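Local coordinates for protein GEO10716p1 (Drosophila melanogaster, PDB 7BTG) that probably removes phosphate from phosphoarginine in proteins, as a fly arginine phosphatase of the low molecular weight protein tyrosine phosphatase family, at residues A[10-15]-A[123-128]. The protein carries 1 engineered substitution. Residues are numbered along the deposited sequence; the frame is centred on the assembly and turned at random.
Sequences NTCRSP and IEDPYF. With PO4 (phosphate ion), chain B.
R13 NH1 donates to the backbone oxygen I123 O at 2.8 Å, with the acceptor in the guanidinium plane. The same group grips the bound phosphate: R13 NE reaches O3 at 2.7 Å. R13 NH2 reaches O4 nearly straight, at 174°. A bend at chi3 (-66°) curls the chain round O3, which R13 N also holds. The backbone N atoms of T11 and C12 both donate to O1. This is the family's phosphate-binding P-loop. S7, probably the engineered residue, sits at the family's nucleophile position and also bonds the phosphate; C12 is the N-cap of the helix. D125 OD1 lies 2.9 Å from phosphate O2, as the family's general acid would. An Asx turn to Y127 N fixes the D125 carboxylate. D125 CA lies over one guanidinium face. With an alanine in place of R13, I123 O is likely to lose this donor and the phosphate its two guanidinium bonds. C12 CB meets P126 CG at 3.6 Å, and SG sits at the edge of the Y127 ring, 3.8 Å from CD2. T11 CG2 touches the same ring, while Y127 OH bonds N44. D86 forms a salt bridge with R13 NH1. F135 of helix 133-154 touches C12 and P126. The contact joins the loop between strand 2-7 and helix 13-27, with that helix's first turn, to the loop between strand 107-110 and helix 133-154.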
ATOM      1  N   ASN A  10       0.124   4.966   7.771  1.00 33.64           N
ATOM      2  CA  ASN A  10      -1.197   4.644   7.219  1.00 25.02           C
ATOM      3  C   ASN A  10      -2.023   5.908   7.006  1.00 27.95           C
ATOM      4  O   ASN A  10      -3.218   5.968   7.298  1.00 27.29           O
ATOM      5  CB  ASN A  10      -1.954   3.646   8.091  1.00 25.47           C
ATOM      6  CG  ASN A  10      -3.195   3.116   7.403  1.00 31.40           C
ATOM      7  OD1 ASN A  10      -4.179   2.743   8.050  1.00 31.45           O
ATOM      8  ND2 ASN A  10      -3.166   3.111   6.071  1.00 25.90           N
ATOM      9  N   THR A  11      -1.366   6.924   6.466  1.00 28.69           N
ATOM     10  CA  THR A  11      -1.988   8.221   6.262  1.00 30.48           C
ATOM     11  C   THR A  11      -1.592   8.869   4.947  1.00 33.03           C
ATOM     12  O   THR A  11      -2.292   9.780   4.507  1.00 32.68           O
ATOM     13  CB  THR A  11      -1.632   9.165   7.434  1.00 34.36           C
ATOM     14  OG1 THR A  11      -2.217  10.456   7.244  1.00 36.46           O
ATOM     15  CG2 THR A  11      -0.117   9.311   7.585  1.00 29.08           C
ATOM     16  N   CYS A  12      -0.520   8.418   4.282  1.00 30.29           N
ATOM     17  CA  CYS A  12      -0.134   8.972   2.988  1.00 32.86           C
ATOM     18  C   CYS A  12      -0.048   7.873   1.934  1.00 30.67           C
ATOM     19  O   CYS A  12      -0.974   7.699   1.142  1.00 28.53           O
ATOM     20  CB  CYS A  12       1.207   9.706   3.087  1.00 32.67           C
ATOM     21  SG  CYS A  12       1.227  11.166   4.157  1.00 33.52           S
ATOM     22  N   ARG A  13       1.039   7.096   1.956  1.00 26.43           N
ATOM     23  CA  ARG A  13       1.322   6.151   0.878  1.00 31.33           C
ATOM     24  C   ARG A  13       0.307   5.014   0.831  1.00 29.47           C
ATOM     25  O   ARG A  13      -0.214   4.689  -0.241  1.00 33.01           O
ATOM     26  CB  ARG A  13       2.747   5.603   1.021  1.00 23.98           C
ATOM     27  CG  ARG A  13       3.813   6.644   0.804  1.00 28.65           C
ATOM     28  CD  ARG A  13       5.154   6.147   1.296  1.00 26.67           C
ATOM     29  NE  ARG A  13       5.120   5.991   2.750  1.00 31.30           N
ATOM     30  CZ  ARG A  13       6.121   5.503   3.484  1.00 30.99           C
ATOM     31  NH1 ARG A  13       7.258   5.120   2.895  1.00 25.39           N
ATOM     32  NH2 ARG A  13       5.978   5.397   4.808  1.00 26.95           N
ATOM     33  N   SER A  14       0.028   4.378   1.969  1.00 25.09           N
ATOM     34  CA  SER A  14      -0.829   3.205   1.923  1.00 26.61           C
ATOM     35  C   SER A  14      -2.280   3.539   1.562  1.00 31.84           C
ATOM     36  O   SER A  14      -2.895   2.785   0.789  1.00 31.22           O
ATOM     37  CB  SER A  14      -0.756   2.397   3.231  1.00 25.96           C
ATOM     38  OG  SER A  14      -0.749   3.175   4.424  1.00 28.17           O
ATOM     39  N   PRO A  15      -2.881   4.627   2.064  1.00 32.90           N
ATOM     40  CA  PRO A  15      -4.254   4.924   1.619  1.00 27.99           C
ATOM     41  C   PRO A  15      -4.317   5.285   0.150  1.00 32.88           C
ATOM     42  O   PRO A  15      -5.305   4.965  -0.520  1.00 36.50           O
ATOM     43  CB  PRO A  15      -4.681   6.103   2.508  1.00 31.40           C
ATOM     44  CG  PRO A  15      -3.735   6.093   3.668  1.00 32.83           C
ATOM     45  CD  PRO A  15      -2.440   5.562   3.122  1.00 32.17           C
ATOM     46  N   ILE A 123       9.506   3.684  -2.126  1.00 31.77           N
ATOM     47  CA  ILE A 123       8.458   4.690  -2.119  1.00 29.12           C
ATOM     48  C   ILE A 123       8.568   5.467  -0.815  1.00 27.21           C
ATOM     49  O   ILE A 123       8.187   4.968   0.243  1.00 32.33           O
ATOM     50  CB  ILE A 123       7.088   4.039  -2.304  1.00 24.24           C
ATOM     51  CG1 ILE A 123       7.183   3.117  -3.514  1.00 27.77           C
ATOM     52  CG2 ILE A 123       6.041   5.093  -2.502  1.00 29.43           C
ATOM     53  CD1 ILE A 123       5.893   2.665  -4.087  1.00 24.13           C
ATOM     54  N   GLU A 124       9.089   6.689  -0.894  1.00 30.22           N
ATOM     55  CA  GLU A 124       9.421   7.486   0.281  1.00 33.84           C
ATOM     56  C   GLU A 124       8.190   8.111   0.920  1.00 31.15           C
ATOM     57  O   GLU A 124       7.251   8.532   0.236  1.00 26.85           O
ATOM     58  CB  GLU A 124      10.395   8.610  -0.080  1.00 34.75           C
ATOM     59  CG  GLU A 124      11.598   8.181  -0.914  1.00 39.66           C
ATOM     60  CD  GLU A 124      12.695   7.533  -0.083  1.00 50.81           C
ATOM     61  OE1 GLU A 124      12.364   6.718   0.816  1.00 47.42           O
ATOM     62  OE2 GLU A 124      13.889   7.852  -0.325  1.00 53.89           O
ATOM     63  N   ASP A 125       8.218   8.192   2.254  1.00 28.79           N
ATOM     64  CA  ASP A 125       7.195   8.853   3.063  1.00 27.19           C
ATOM     65  C   ASP A 125       7.083  10.327   2.697  1.00 31.22           C
ATOM     66  O   ASP A 125       8.038  11.077   2.919  1.00 31.69           O
ATOM     67  CB  ASP A 125       7.530   8.731   4.552  1.00 29.49           C
ATOM     68  CG  ASP A 125       6.397   9.199   5.440  1.00 30.78           C
ATOM     69  OD1 ASP A 125       5.413   9.793   4.930  1.00 31.32           O
ATOM     70  OD2 ASP A 125       6.479   8.956   6.654  1.00 28.84           O
ATOM     71  N   PRO A 126       5.954  10.785   2.154  1.00 29.21           N
ATOM     72  CA  PRO A 126       5.796  12.210   1.825  1.00 29.83           C
ATOM     73  C   PRO A 126       5.280  13.076   2.959  1.00 30.41           C
ATOM     74  O   PRO A 126       5.191  14.290   2.772  1.00 29.01           O
ATOM     75  CB  PRO A 126       4.757  12.172   0.693  1.00 30.92           C
ATOM     76  CG  PRO A 126       3.867  11.039   1.070  1.00 31.81           C
ATOM     77  CD  PRO A 126       4.796   9.993   1.703  1.00 28.81           C
ATOM     78  N   TYR A 127       4.942  12.477   4.108  1.00 30.95           N
ATOM     79  CA  TYR A 127       4.291  13.190   5.212  1.00 32.42           C
ATOM     80  C   TYR A 127       4.965  14.518   5.536  1.00 27.40           C
ATOM     81  O   TYR A 127       4.287  15.530   5.727  1.00 35.60           O
ATOM     82  CB  TYR A 127       4.266  12.305   6.464  1.00 26.84           C
ATOM     83  CG  TYR A 127       3.372  12.798   7.591  1.00 32.59           C
ATOM     84  CD1 TYR A 127       3.858  13.660   8.578  1.00 31.54           C
ATOM     85  CD2 TYR A 127       2.058  12.381   7.684  1.00 29.36           C
ATOM     86  CE1 TYR A 127       3.031  14.109   9.617  1.00 30.56           C
ATOM     87  CE2 TYR A 127       1.229  12.824   8.715  1.00 37.68           C
ATOM     88  CZ  TYR A 127       1.725  13.685   9.674  1.00 32.46           C
ATOM     89  OH  TYR A 127       0.889  14.107  10.676  1.00 31.70           O
ATOM     90  N   PHE A 128       6.292  14.539   5.593  1.00 29.58           N
ATOM     91  CA  PHE A 128       7.044  15.693   6.076  1.00 34.05           C
ATOM     92  C   PHE A 128       7.725  16.460   4.953  1.00 35.62           C
ATOM     93  O   PHE A 128       8.531  17.358   5.219  1.00 32.61           O
ATOM     94  CB  PHE A 128       8.099  15.236   7.080  1.00 30.83           C
ATOM     95  CG  PHE A 128       9.002  14.173   6.526  1.00 30.44           C
ATOM     96  CD1 PHE A 128       8.721  12.833   6.737  1.00 28.25           C
ATOM     97  CD2 PHE A 128      10.101  14.513   5.762  1.00 28.55           C
ATOM     98  CE1 PHE A 128       9.535  11.857   6.211  1.00 26.72           C
ATOM     99  CE2 PHE A 128      10.919  13.541   5.222  1.00 34.12           C
ATOM    100  CZ  PHE A 128      10.633  12.203   5.450  1.00 29.72           C
TER
HETATM  101  P   PO4 B 201       2.711   7.212   5.392  1.00 32.55           P
HETATM  102  O1  PO4 B 201       1.294   6.777   5.714  1.00 27.02           O
HETATM  103  O2  PO4 B 201       2.889   8.657   5.780  1.00 30.18           O
HETATM  104  O3  PO4 B 201       3.033   7.134   3.919  1.00 28.69           O
HETATM  105  O4  PO4 B 201       3.718   6.310   6.103  1.00 26.22           O